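Side-chain contacts in vanadium-dependent bromoperoxidase (Corallina officinalis, PDB 1QHB), which catalyses the bromination of organic substrates with hydrogen peroxide and bromide, using bound vanadate, and is assembled as a homododecamer: residues A[62-65]-A[66-70]; A[185-188]-A[189-193]; A[383-386]-A[387-391]; A[511-514]-A[515-518]. All blocks are in the same frame, centred on the assembly; numbering follows the deposited sequence.

Interaction 1. Residues A[62-65]-A[66-70]; sequences PHDD and NGAII
The backbones of Asp64 and Ala68 meet across a type I beta turn running from Asp64 to Gly67: Gly67 N donates to Asp64 O (3.0 Å) and Asp64 N to Ala68 O (2.7 Å). This is the pattern of a hairpin turn followed by a G1 beta bulge, with Gly67 in the left-handed region (phi 88°). A further rung, Ile70 N to Pro62 O, continues the pairing.

Inside the turn, the side chain of Asp64 adds two more bonds. Its CG sits between the backbone N and the carbonyl carbon (chi1 66°), which brings OD1 over the loop, where Asn66 N and Ala68 N each donate to it at 2.9 Å. The two N-H groups arrive from opposite faces of the carboxylate plane, and the bond from Asn66 N closes an Asx turn.

On the buried side, His63 lays its ring obliquely against the returning chain: CD2 is 3.2 Å from Gly67 O and 3.8 Å from Ile69 CG2, while NE2 is bonded to Thr58. Pro62 CB touches Ile70 CD1 at 4.0 Å. Asp65 turns its carboxylate outward to a salt bridge with Arg109. At the solvent edge, one water donates both to Asp64 OD2, at 2.6 Å, and to Asn66 OD1, tying the two side chains together.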
ATOM      1  N   PRO A  62     -40.169 -10.202 -35.108  1.00 17.66           N
ATOM      2  CA  PRO A  62     -41.146 -10.343 -36.164  1.00 14.10           C
ATOM      3  C   PRO A  62     -40.490 -10.555 -37.513  1.00 16.85           C
ATOM      4  O   PRO A  62     -39.659  -9.721 -37.920  1.00 14.44           O
ATOM      5  CB  PRO A  62     -41.903  -9.003 -36.161  1.00 12.98           C
ATOM      6  CG  PRO A  62     -41.435  -8.188 -35.012  1.00 15.23           C
ATOM      7  CD  PRO A  62     -40.264  -8.902 -34.380  1.00 14.33           C
ATOM      8  N   HIS A  63     -40.896 -11.579 -38.259  1.00 14.48           N
ATOM      9  CA  HIS A  63     -40.327 -11.852 -39.571  1.00 15.28           C
ATOM     10  C   HIS A  63     -41.342 -11.616 -40.686  1.00 18.45           C
ATOM     11  O   HIS A  63     -42.548 -11.545 -40.433  1.00 18.12           O
ATOM     12  CB  HIS A  63     -39.798 -13.279 -39.679  1.00 12.54           C
ATOM     13  CG  HIS A  63     -38.753 -13.632 -38.667  1.00 11.77           C
ATOM     14  ND1 HIS A  63     -38.992 -13.917 -37.338  1.00 12.91           N
ATOM     15  CD2 HIS A  63     -37.418 -13.681 -38.844  1.00 10.70           C
ATOM     16  CE1 HIS A  63     -37.825 -14.182 -36.758  1.00 17.22           C
ATOM     17  NE2 HIS A  63     -36.849 -14.037 -37.633  1.00 16.33           N
ATOM     18  N   ASP A  64     -40.812 -11.481 -41.907  1.00 16.79           N
ATOM     19  CA  ASP A  64     -41.671 -11.266 -43.058  1.00 20.92           C
ATOM     20  C   ASP A  64     -41.993 -12.637 -43.634  1.00 21.24           C
ATOM     21  O   ASP A  64     -41.519 -13.597 -43.025  1.00 20.54           O
ATOM     22  CB  ASP A  64     -41.088 -10.313 -44.092  1.00 12.67           C
ATOM     23  CG  ASP A  64     -39.863 -10.755 -44.804  1.00 19.25           C
ATOM     24  OD1 ASP A  64     -39.461 -11.938 -44.670  1.00 21.47           O
ATOM     25  OD2 ASP A  64     -39.228  -9.940 -45.540  1.00 20.07           O
ATOM     26  N   ASP A  65     -42.701 -12.733 -44.755  1.00 20.87           N
ATOM     27  CA  ASP A  65     -43.047 -14.024 -45.327  1.00 20.19           C
ATOM     28  C   ASP A  65     -41.878 -14.798 -45.890  1.00 20.45           C
ATOM     29  O   ASP A  65     -42.036 -15.963 -46.277  1.00 20.46           O
ATOM     30  CB  ASP A  65     -44.013 -13.842 -46.521  1.00 25.34           C
ATOM     31  CG  ASP A  65     -45.334 -13.243 -46.095  1.00 33.99           C
ATOM     32  OD1 ASP A  65     -45.686 -13.368 -44.906  1.00 39.38           O
ATOM     33  OD2 ASP A  65     -45.996 -12.659 -46.972  1.00 48.28           O
ATOM     34  N   ASN A  66     -40.719 -14.174 -46.049  1.00 18.64           N
ATOM     35  CA  ASN A  66     -39.559 -14.901 -46.568  1.00 19.16           C
ATOM     36  C   ASN A  66     -38.662 -15.295 -45.390  1.00 18.10           C
ATOM     37  O   ASN A  66     -37.572 -15.824 -45.618  1.00 22.07           O
ATOM     38  CB  ASN A  66     -38.789 -14.035 -47.528  1.00 19.89           C
ATOM     39  CG  ASN A  66     -39.373 -13.797 -48.893  1.00 23.14           C
ATOM     40  OD1 ASN A  66     -39.111 -12.730 -49.465  1.00 27.88           O
ATOM     41  ND2 ASN A  66     -40.055 -14.786 -49.417  1.00 22.24           N
ATOM     42  N   GLY A  67     -39.066 -14.955 -44.183  1.00 15.25           N
ATOM     43  CA  GLY A  67     -38.270 -15.333 -43.012  1.00 17.80           C
ATOM     44  C   GLY A  67     -37.184 -14.311 -42.644  1.00 18.85           C
ATOM     45  O   GLY A  67     -36.381 -14.573 -41.741  1.00 18.26           O
ATOM     46  N   ALA A  68     -37.201 -13.116 -43.223  1.00 15.71           N
ATOM     47  CA  ALA A  68     -36.224 -12.108 -42.843  1.00 14.87           C
ATOM     48  C   ALA A  68     -36.887 -11.180 -41.839  1.00 15.83           C
ATOM     49  O   ALA A  68     -38.112 -10.976 -41.954  1.00 16.38           O
ATOM     50  CB  ALA A  68     -35.791 -11.263 -44.038  1.00 13.93           C
ATOM     51  N   ILE A  69     -36.107 -10.579 -40.928  1.00 14.52           N
ATOM     52  CA  ILE A  69     -36.842  -9.704 -39.990  1.00 15.34           C
ATOM     53  C   ILE A  69     -37.395  -8.513 -40.760  1.00 16.52           C
ATOM     54  O   ILE A  69     -36.817  -8.063 -41.740  1.00 15.90           O
ATOM     55  CB  ILE A  69     -35.969  -9.223 -38.826  1.00 20.28           C
ATOM     56  CG1 ILE A  69     -34.673  -8.572 -39.352  1.00 16.08           C
ATOM     57  CG2 ILE A  69     -35.712 -10.374 -37.868  1.00 11.14           C
ATOM     58  CD1 ILE A  69     -33.873  -8.038 -38.157  1.00 25.05           C
ATOM     59  N   ILE A  70     -38.462  -7.955 -40.240  1.00 15.48           N
ATOM     60  CA  ILE A  70     -39.132  -6.828 -40.871  1.00 17.18           C
ATOM     61  C   ILE A  70     -38.401  -5.533 -40.549  1.00 20.44           C
ATOM     62  O   ILE A  70     -38.396  -4.638 -41.416  1.00 19.43           O
ATOM     63  CB  ILE A  70     -40.568  -6.703 -40.341  1.00 21.78           C
ATOM     64  CG1 ILE A  70     -41.482  -7.802 -40.928  1.00 24.31           C
ATOM     65  CG2 ILE A  70     -41.183  -5.342 -40.632  1.00 22.95           C
ATOM     66  CD1 ILE A  70     -42.661  -8.025 -39.966  1.00 19.81           C
TER
HETATM   67  O   HOH W   1     -37.670 -10.960 -47.315  1.00 36.85           O
HETATM   68  O   HOH W   2     -41.848 -17.282 -48.648  1.00 38.01           O

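Interaction 2. Residues A[185-188]-A[189-193]; sequences IRSA and IERLN
Ile185 and Ile189 open the contact one turn apart on helix 182-192: Ile185 O accepts from Ile189 N, and Ile185 CG2 touches Ile189 CD1 at 3.8 Å, close to the loop residues Leu223 and Val220. Arg186 O repeats the backbone bond, from Glu190 N (3.2 Å).

Ser187 carries the distinctive part. Its carbonyl oxygen takes the regular helical bond from Arg191 N and a second one from Arg191 NE at 3.0 Å, the two donors coming from opposite faces of the carbonyl plane. A bend at chi3 of Arg191 (-72°) swings the guanidinium back to this oxygen. Ser187 OG then lies over one guanidinium face, 2.7 Å from Arg191 NH2 but too far off the N-H direction to be a hydrogen bond. Ala188 closes the series, its O accepting from Leu192 N and meeting Leu192 CG at 3.3 Å.

Beyond the helix, NH1 of Arg191 forms a salt bridge with Asp444 of helix 439-456. A leucine in place of Arg191 would probably leave Asp444 without its positive mate and Ser187 O with the backbone bond alone. One arginine thus joins a main-chain oxygen of its own helix to a carboxylate on another.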
ATOM      1  N   ILE A 185     -28.159 -45.656 -46.315  1.00 16.31           N
ATOM      2  CA  ILE A 185     -26.791 -45.481 -45.817  1.00 19.57           C
ATOM      3  C   ILE A 185     -25.827 -45.229 -46.940  1.00 22.60           C
ATOM      4  O   ILE A 185     -25.045 -44.259 -46.934  1.00 22.22           O
ATOM      5  CB  ILE A 185     -26.376 -46.660 -44.941  1.00 18.59           C
ATOM      6  CG1 ILE A 185     -27.279 -46.719 -43.691  1.00 23.71           C
ATOM      7  CG2 ILE A 185     -24.901 -46.662 -44.530  1.00 17.07           C
ATOM      8  CD1 ILE A 185     -27.069 -45.568 -42.724  1.00 23.92           C
ATOM      9  N   ARG A 186     -25.859 -46.029 -48.007  1.00 23.44           N
ATOM     10  CA  ARG A 186     -24.909 -45.867 -49.119  1.00 20.95           C
ATOM     11  C   ARG A 186     -25.081 -44.552 -49.830  1.00 18.52           C
ATOM     12  O   ARG A 186     -24.147 -43.905 -50.284  1.00 21.16           O
ATOM     13  CB  ARG A 186     -25.130 -47.046 -50.058  1.00 29.04           C
ATOM     14  CG  ARG A 186     -24.795 -48.398 -49.465  1.00 53.53           C
ATOM     15  CD  ARG A 186     -23.297 -48.654 -49.356  1.00 71.25           C
ATOM     16  NE  ARG A 186     -22.926 -49.913 -50.000  1.00 87.70           N
ATOM     17  CZ  ARG A 186     -21.724 -50.240 -50.462  1.00 93.34           C
ATOM     18  NH1 ARG A 186     -20.691 -49.405 -50.374  1.00 96.48           N
ATOM     19  NH2 ARG A 186     -21.539 -51.428 -51.036  1.00 97.91           N
ATOM     20  N   SER A 187     -26.308 -44.096 -50.002  1.00 15.84           N
ATOM     21  CA  SER A 187     -26.610 -42.823 -50.653  1.00 21.66           C
ATOM     22  C   SER A 187     -26.222 -41.672 -49.750  1.00 22.69           C
ATOM     23  O   SER A 187     -25.782 -40.628 -50.236  1.00 26.38           O
ATOM     24  CB  SER A 187     -28.082 -42.844 -51.078  1.00 14.54           C
ATOM     25  OG  SER A 187     -28.760 -41.711 -50.613  1.00 43.75           O
ATOM     26  N   ALA A 188     -26.291 -41.818 -48.432  1.00 18.52           N
ATOM     27  CA  ALA A 188     -25.902 -40.802 -47.475  1.00 19.50           C
ATOM     28  C   ALA A 188     -24.402 -40.591 -47.577  1.00 19.08           C
ATOM     29  O   ALA A 188     -23.940 -39.467 -47.655  1.00 20.47           O
ATOM     30  CB  ALA A 188     -26.098 -41.291 -46.030  1.00 13.22           C
ATOM     31  N   ILE A 189     -23.668 -41.708 -47.555  1.00 21.08           N
ATOM     32  CA  ILE A 189     -22.213 -41.595 -47.583  1.00 19.98           C
ATOM     33  C   ILE A 189     -21.634 -41.060 -48.880  1.00 24.60           C
ATOM     34  O   ILE A 189     -20.589 -40.414 -48.969  1.00 30.88           O
ATOM     35  CB  ILE A 189     -21.693 -43.014 -47.279  1.00 16.19           C
ATOM     36  CG1 ILE A 189     -21.917 -43.304 -45.777  1.00 14.59           C
ATOM     37  CG2 ILE A 189     -20.245 -43.251 -47.631  1.00  9.25           C
ATOM     38  CD1 ILE A 189     -21.765 -44.800 -45.483  1.00 20.26           C
ATOM     39  N   GLU A 190     -22.217 -41.418 -50.007  1.00 27.91           N
ATOM     40  CA  GLU A 190     -21.736 -40.994 -51.329  1.00 26.72           C
ATOM     41  C   GLU A 190     -22.064 -39.527 -51.543  1.00 21.74           C
ATOM     42  O   GLU A 190     -21.330 -38.776 -52.169  1.00 26.25           O
ATOM     43  CB  GLU A 190     -22.397 -41.973 -52.272  1.00 24.89           C
ATOM     44  CG  GLU A 190     -21.944 -42.094 -53.710  1.00 53.42           C
ATOM     45  CD  GLU A 190     -22.658 -43.303 -54.328  1.00 62.07           C
ATOM     46  OE1 GLU A 190     -22.740 -44.334 -53.616  1.00 67.77           O
ATOM     47  OE2 GLU A 190     -23.140 -43.219 -55.471  1.00 65.53           O
ATOM     48  N   ARG A 191     -23.176 -39.034 -51.034  1.00 19.54           N
ATOM     49  CA  ARG A 191     -23.568 -37.634 -51.179  1.00 24.00           C
ATOM     50  C   ARG A 191     -22.668 -36.777 -50.297  1.00 27.80           C
ATOM     51  O   ARG A 191     -22.049 -35.837 -50.810  1.00 31.33           O
ATOM     52  CB  ARG A 191     -25.084 -37.565 -50.928  1.00 22.14           C
ATOM     53  CG  ARG A 191     -25.761 -38.318 -52.100  1.00 28.55           C
ATOM     54  CD  ARG A 191     -27.254 -38.047 -52.222  1.00 23.09           C
ATOM     55  NE  ARG A 191     -27.959 -38.703 -51.126  1.00 39.40           N
ATOM     56  CZ  ARG A 191     -29.255 -38.693 -50.860  1.00 35.15           C
ATOM     57  NH1 ARG A 191     -30.066 -38.020 -51.652  1.00 26.72           N
ATOM     58  NH2 ARG A 191     -29.732 -39.346 -49.797  1.00 28.29           N
ATOM     59  N   LEU A 192     -22.372 -37.228 -49.064  1.00 18.11           N
ATOM     60  CA  LEU A 192     -21.487 -36.468 -48.204  1.00 19.16           C
ATOM     61  C   LEU A 192     -20.093 -36.543 -48.794  1.00 19.07           C
ATOM     62  O   LEU A 192     -19.437 -35.481 -48.816  1.00 18.24           O
ATOM     63  CB  LEU A 192     -21.496 -36.961 -46.765  1.00 14.70           C
ATOM     64  CG  LEU A 192     -22.848 -36.866 -46.027  1.00 20.77           C
ATOM     65  CD1 LEU A 192     -22.741 -37.665 -44.746  1.00 14.51           C
ATOM     66  CD2 LEU A 192     -23.180 -35.401 -45.778  1.00 13.22           C
ATOM     67  N   ASN A 193     -19.684 -37.693 -49.338  1.00 16.21           N
ATOM     68  CA  ASN A 193     -18.349 -37.756 -49.928  1.00 14.89           C
ATOM     69  C   ASN A 193     -18.245 -37.006 -51.262  1.00 14.28           C
ATOM     70  O   ASN A 193     -17.134 -36.851 -51.790  1.00 17.93           O
ATOM     71  CB  ASN A 193     -17.820 -39.168 -50.112  1.00 16.59           C
ATOM     72  CG  ASN A 193     -17.386 -39.789 -48.803  1.00 22.05           C
ATOM     73  OD1 ASN A 193     -16.978 -39.050 -47.903  1.00 22.91           O
ATOM     74  ND2 ASN A 193     -17.465 -41.100 -48.669  1.00 18.37           N
TER

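Interaction 3. Residues A[383-386]-A[387-391]; sequences VTEV and ATRAL
Arg389 folds back along helix 376-402 to Glu385, but it grips the backbone of Glu385 and not the carboxylate of its own chain. The bend at chi2 (90°) brings NH1 to Glu385 O at 2.7 Å, with the oxygen at the guanidinium edge, in its plane. The two side chains are set obliquely, carboxylate and guanidinium planes 41° apart, and Glu385 OE2 stays 4.9 Å from Arg389 NH1, so the pair forms no salt bridge within one subunit.

Arg389 N bonds only weakly, to Val386 O, and the Arg389 guanidinium takes Glu385 O instead; the helix is kinked just here, where Ala387 N and Thr388 N make no bond to the turn before, and Ala387 N reaches Thr384 O at 3.2 Å. Regular bonding resumes with Ala390 N to Val386 O (3.1 Å).

Both charged ends find partners across a subunit interface. Glu385 OE1 pairs with Arg389 of a second subunit, whose Glu385 returns the bond, and Thr384 OG1 meets Thr384 of that subunit. Within the chain, Arg389 NE is held by Asp133. Val386 and Ala390 pack on helix 484-499, while helix 553-574 meets Val386 and the Arg389 side chain through Ile570, and Arg389 also through Ile566.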
ATOM      1  N   VAL A 383     -18.584 -32.781 -10.405  1.00 11.38           N
ATOM      2  CA  VAL A 383     -19.028 -32.945 -11.788  1.00 10.09           C
ATOM      3  C   VAL A 383     -20.214 -32.062 -12.124  1.00 12.28           C
ATOM      4  O   VAL A 383     -20.515 -31.701 -13.282  1.00 11.60           O
ATOM      5  CB  VAL A 383     -19.293 -34.442 -12.011  1.00 13.53           C
ATOM      6  CG1 VAL A 383     -20.526 -34.922 -11.243  1.00  8.99           C
ATOM      7  CG2 VAL A 383     -19.509 -34.701 -13.491  1.00 12.49           C
ATOM      8  N   THR A 384     -21.041 -31.795 -11.111  1.00 10.61           N
ATOM      9  CA  THR A 384     -22.268 -31.007 -11.317  1.00 13.58           C
ATOM     10  C   THR A 384     -22.001 -29.528 -11.141  1.00 12.79           C
ATOM     11  O   THR A 384     -22.602 -28.749 -11.865  1.00 13.25           O
ATOM     12  CB  THR A 384     -23.384 -31.408 -10.315  1.00 15.71           C
ATOM     13  OG1 THR A 384     -22.866 -31.257  -8.982  1.00 14.55           O
ATOM     14  CG2 THR A 384     -23.773 -32.864 -10.477  1.00  9.50           C
ATOM     15  N   GLU A 385     -21.069 -29.131 -10.274  1.00 14.70           N
ATOM     16  CA  GLU A 385     -20.836 -27.690 -10.027  1.00 12.51           C
ATOM     17  C   GLU A 385     -20.166 -26.972 -11.179  1.00 11.80           C
ATOM     18  O   GLU A 385     -20.372 -25.763 -11.327  1.00 11.73           O
ATOM     19  CB  GLU A 385     -20.052 -27.477  -8.742  1.00 11.57           C
ATOM     20  CG  GLU A 385     -18.555 -27.184  -8.860  1.00 11.31           C
ATOM     21  CD  GLU A 385     -17.874 -27.106  -7.509  1.00 19.03           C
ATOM     22  OE1 GLU A 385     -18.143 -27.971  -6.650  1.00 16.19           O
ATOM     23  OE2 GLU A 385     -17.046 -26.181  -7.243  1.00 14.93           O
ATOM     24  N   VAL A 386     -19.403 -27.659 -12.031  1.00 11.65           N
ATOM     25  CA  VAL A 386     -18.761 -26.977 -13.154  1.00 10.10           C
ATOM     26  C   VAL A 386     -19.812 -26.603 -14.178  1.00 12.45           C
ATOM     27  O   VAL A 386     -19.473 -25.808 -15.032  1.00 12.13           O
ATOM     28  CB  VAL A 386     -17.698 -27.839 -13.842  1.00 12.76           C
ATOM     29  CG1 VAL A 386     -16.626 -28.196 -12.827  1.00 12.25           C
ATOM     30  CG2 VAL A 386     -18.228 -29.160 -14.441  1.00  8.45           C
ATOM     31  N   ALA A 387     -20.995 -27.223 -14.211  1.00 10.60           N
ATOM     32  CA  ALA A 387     -21.953 -26.937 -15.272  1.00 10.92           C
ATOM     33  C   ALA A 387     -22.360 -25.495 -15.423  1.00 10.70           C
ATOM     34  O   ALA A 387     -22.449 -24.982 -16.547  1.00 12.09           O
ATOM     35  CB  ALA A 387     -23.178 -27.841 -15.164  1.00  7.37           C
ATOM     36  N   THR A 388     -22.671 -24.774 -14.360  1.00  9.92           N
ATOM     37  CA  THR A 388     -23.119 -23.379 -14.503  1.00  7.67           C
ATOM     38  C   THR A 388     -21.975 -22.454 -14.833  1.00  9.54           C
ATOM     39  O   THR A 388     -22.154 -21.505 -15.604  1.00 11.14           O
ATOM     40  CB  THR A 388     -23.851 -22.923 -13.233  1.00  7.93           C
ATOM     41  OG1 THR A 388     -23.055 -23.329 -12.096  1.00 10.44           O
ATOM     42  CG2 THR A 388     -25.220 -23.566 -13.181  1.00  7.17           C
ATOM     43  N   ARG A 389     -20.724 -22.855 -14.514  1.00  7.61           N
ATOM     44  CA  ARG A 389     -19.583 -22.017 -14.876  1.00  8.34           C
ATOM     45  C   ARG A 389     -19.397 -22.108 -16.388  1.00 11.08           C
ATOM     46  O   ARG A 389     -19.134 -21.089 -17.028  1.00  9.35           O
ATOM     47  CB  ARG A 389     -18.329 -22.439 -14.129  1.00  8.02           C
ATOM     48  CG  ARG A 389     -18.298 -21.946 -12.714  1.00  6.53           C
ATOM     49  CD  ARG A 389     -18.924 -22.891 -11.703  1.00  8.97           C
ATOM     50  NE  ARG A 389     -19.053 -22.206 -10.405  1.00 11.68           N
ATOM     51  CZ  ARG A 389     -19.839 -22.651  -9.422  1.00 14.14           C
ATOM     52  NH1 ARG A 389     -20.602 -23.732  -9.542  1.00  6.43           N
ATOM     53  NH2 ARG A 389     -19.854 -21.945  -8.279  1.00  9.60           N
ATOM     54  N   ALA A 390     -19.502 -23.314 -16.918  1.00  9.81           N
ATOM     55  CA  ALA A 390     -19.380 -23.495 -18.377  1.00 12.02           C
ATOM     56  C   ALA A 390     -20.499 -22.825 -19.154  1.00 10.59           C
ATOM     57  O   ALA A 390     -20.270 -22.262 -20.217  1.00 11.75           O
ATOM     58  CB  ALA A 390     -19.362 -25.001 -18.668  1.00  7.08           C
ATOM     59  N   LEU A 391     -21.728 -22.836 -18.591  1.00  9.96           N
ATOM     60  CA  LEU A 391     -22.861 -22.230 -19.294  1.00 10.01           C
ATOM     61  C   LEU A 391     -22.682 -20.715 -19.379  1.00 10.68           C
ATOM     62  O   LEU A 391     -23.018 -20.129 -20.421  1.00 11.72           O
ATOM     63  CB  LEU A 391     -24.224 -22.551 -18.653  1.00  7.56           C
ATOM     64  CG  LEU A 391     -24.716 -23.986 -18.796  1.00 12.31           C
ATOM     65  CD1 LEU A 391     -25.866 -24.232 -17.818  1.00  7.89           C
ATOM     66  CD2 LEU A 391     -25.149 -24.150 -20.245  1.00  8.73           C
TER

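Interaction 4. Residues A[511-514]-A[515-518]; sequences EVDT and DEDK
Asp513 and Lys518 meet where strand 510-512 turns back toward its antiparallel partner, strand 519-521: Asp513 N gives Lys518 O an almost straight bond of 2.9 Å (178°). The Asp513 side chain crosses the loop. Asp513 CB lies 3.5 Å from Lys518 O and 3.8 Å from Lys518 CG. With CG opposite the backbone N about the CA-CB bond (chi1 -173°), the carboxylate points into the turn, Asp513 CG lying beside Lys518 CE at 4.1 Å.

OD2 ends the walk by holding two backbone N-H groups. Glu516 N, at 2.7 Å from Asp513 OD2, uses the anti lone pair, while Asp515 N, at 2.8 Å, comes from above the carboxylate plane, making an Asx turn. An alanine in place of Asp513 would probably leave both amides without this acceptor and allow the 514-516 bend to shift.

Acids crowd this surface loop, since Asp515 OD2 and Glu516 OE2 each lie 4.5 Å from Asp513 OD2. Lys518 probably relieves part of this, NZ forming a salt bridge with Glu516 OE2 at 3.0 Å, and Asp517 pairs with Arg281. The negative charge of Asp513 is probably eased by the two amides, with Lys518 NZ near but not in contact.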
ATOM      1  N   GLU A 511     -24.400 -53.801 -26.774  1.00 15.85           N
ATOM      2  CA  GLU A 511     -25.138 -52.997 -27.754  1.00 16.07           C
ATOM      3  C   GLU A 511     -26.633 -53.333 -27.569  1.00 15.86           C
ATOM      4  O   GLU A 511     -26.922 -54.353 -26.912  1.00 16.81           O
ATOM      5  CB  GLU A 511     -24.761 -53.336 -29.164  1.00 15.43           C
ATOM      6  CG  GLU A 511     -23.445 -52.788 -29.672  1.00 30.56           C
ATOM      7  CD  GLU A 511     -23.127 -53.382 -31.043  1.00 35.57           C
ATOM      8  OE1 GLU A 511     -23.946 -53.088 -31.932  1.00 39.27           O
ATOM      9  OE2 GLU A 511     -22.112 -54.094 -31.196  1.00 31.53           O
ATOM     10  N   VAL A 512     -27.486 -52.595 -28.245  1.00 13.56           N
ATOM     11  CA  VAL A 512     -28.930 -52.866 -28.137  1.00 16.49           C
ATOM     12  C   VAL A 512     -29.257 -53.903 -29.225  1.00 19.34           C
ATOM     13  O   VAL A 512     -28.834 -53.821 -30.364  1.00 18.00           O
ATOM     14  CB  VAL A 512     -29.752 -51.583 -28.266  1.00 19.37           C
ATOM     15  CG1 VAL A 512     -31.257 -51.835 -28.282  1.00 14.44           C
ATOM     16  CG2 VAL A 512     -29.477 -50.578 -27.127  1.00 12.66           C
ATOM     17  N   ASP A 513     -29.999 -54.941 -28.893  1.00 19.95           N
ATOM     18  CA  ASP A 513     -30.379 -55.991 -29.829  1.00 14.95           C
ATOM     19  C   ASP A 513     -31.198 -55.463 -30.989  1.00 15.32           C
ATOM     20  O   ASP A 513     -32.036 -54.558 -30.919  1.00 16.72           O
ATOM     21  CB  ASP A 513     -31.196 -57.016 -29.046  1.00 22.68           C
ATOM     22  CG  ASP A 513     -31.532 -58.254 -29.847  1.00 23.20           C
ATOM     23  OD1 ASP A 513     -30.620 -59.032 -30.137  1.00 28.86           O
ATOM     24  OD2 ASP A 513     -32.677 -58.464 -30.248  1.00 28.00           O
ATOM     25  N   THR A 514     -31.026 -56.001 -32.158  1.00 16.15           N
ATOM     26  CA  THR A 514     -31.781 -55.606 -33.339  1.00 20.36           C
ATOM     27  C   THR A 514     -33.247 -56.083 -33.289  1.00 23.97           C
ATOM     28  O   THR A 514     -34.061 -55.436 -33.950  1.00 25.43           O
ATOM     29  CB  THR A 514     -31.173 -56.233 -34.607  1.00 24.36           C
ATOM     30  OG1 THR A 514     -31.178 -57.657 -34.389  1.00 26.99           O
ATOM     31  CG2 THR A 514     -29.769 -55.747 -34.901  1.00 17.32           C
ATOM     32  N   ASP A 515     -33.604 -57.113 -32.535  1.00 24.76           N
ATOM     33  CA  ASP A 515     -34.969 -57.593 -32.507  1.00 29.43           C
ATOM     34  C   ASP A 515     -35.786 -57.271 -31.277  1.00 28.97           C
ATOM     35  O   ASP A 515     -36.989 -57.084 -31.346  1.00 30.92           O
ATOM     36  CB  ASP A 515     -34.993 -59.143 -32.653  1.00 34.48           C
ATOM     37  CG  ASP A 515     -34.509 -59.542 -34.043  1.00 48.73           C
ATOM     38  OD1 ASP A 515     -35.004 -58.949 -35.020  1.00 46.98           O
ATOM     39  OD2 ASP A 515     -33.645 -60.427 -34.123  1.00 49.76           O
ATOM     40  N   GLU A 516     -35.168 -57.315 -30.102  1.00 24.34           N
ATOM     41  CA  GLU A 516     -35.848 -57.087 -28.847  1.00 23.73           C
ATOM     42  C   GLU A 516     -35.327 -55.860 -28.111  1.00 21.14           C
ATOM     43  O   GLU A 516     -34.197 -55.419 -28.352  1.00 19.71           O
ATOM     44  CB  GLU A 516     -35.533 -58.306 -27.977  1.00 23.70           C
ATOM     45  CG  GLU A 516     -36.006 -59.619 -28.586  1.00 39.42           C
ATOM     46  CD  GLU A 516     -35.823 -60.810 -27.666  1.00 42.13           C
ATOM     47  OE1 GLU A 516     -36.588 -60.957 -26.695  1.00 45.27           O
ATOM     48  OE2 GLU A 516     -34.900 -61.599 -27.924  1.00 43.33           O
ATOM     49  N   ASP A 517     -36.085 -55.397 -27.122  1.00 17.96           N
ATOM     50  CA  ASP A 517     -35.622 -54.282 -26.315  1.00 15.02           C
ATOM     51  C   ASP A 517     -34.673 -54.781 -25.249  1.00 15.27           C
ATOM     52  O   ASP A 517     -35.034 -54.874 -24.069  1.00 16.44           O
ATOM     53  CB  ASP A 517     -36.820 -53.569 -25.708  1.00 15.45           C
ATOM     54  CG  ASP A 517     -36.387 -52.387 -24.839  1.00 18.03           C
ATOM     55  OD1 ASP A 517     -35.322 -51.826 -25.205  1.00 20.37           O
ATOM     56  OD2 ASP A 517     -37.030 -52.047 -23.850  1.00 19.57           O
ATOM     57  N   LYS A 518     -33.471 -55.219 -25.585  1.00 14.46           N
ATOM     58  CA  LYS A 518     -32.553 -55.746 -24.586  1.00 16.81           C
ATOM     59  C   LYS A 518     -31.104 -55.510 -25.000  1.00 17.00           C
ATOM     60  O   LYS A 518     -30.842 -55.146 -26.153  1.00 17.00           O
ATOM     61  CB  LYS A 518     -32.794 -57.242 -24.408  1.00 21.49           C
ATOM     62  CG  LYS A 518     -32.306 -58.104 -25.544  1.00 29.01           C
ATOM     63  CD  LYS A 518     -32.526 -59.579 -25.218  1.00 45.29           C
ATOM     64  CE  LYS A 518     -32.172 -60.466 -26.395  1.00 52.89           C
ATOM     65  NZ  LYS A 518     -32.535 -61.889 -26.171  1.00 61.36           N
TER

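Overall arrangement
The four contacts come in series along the chain, and none touches another. Interactions 1 and 4 are surface turns, with centres about 46 Å apart, one in the loop before helix 72-84 and the other joining the two-stranded sheet of 510-512 and 519-521. Interactions 2 and 3 are both helical, on helix 182-192 and helix 376-402, and lie on opposite sides of the chain's centre, with centres about 38 Å apart. Interactions 2 and 4 come closest, with nearest atoms about 13 Å apart. Interaction 3 alone reaches another subunit, and its helix also carries Lys398 of the vanadate site, so dodecamer interface and active-site scaffold share one element.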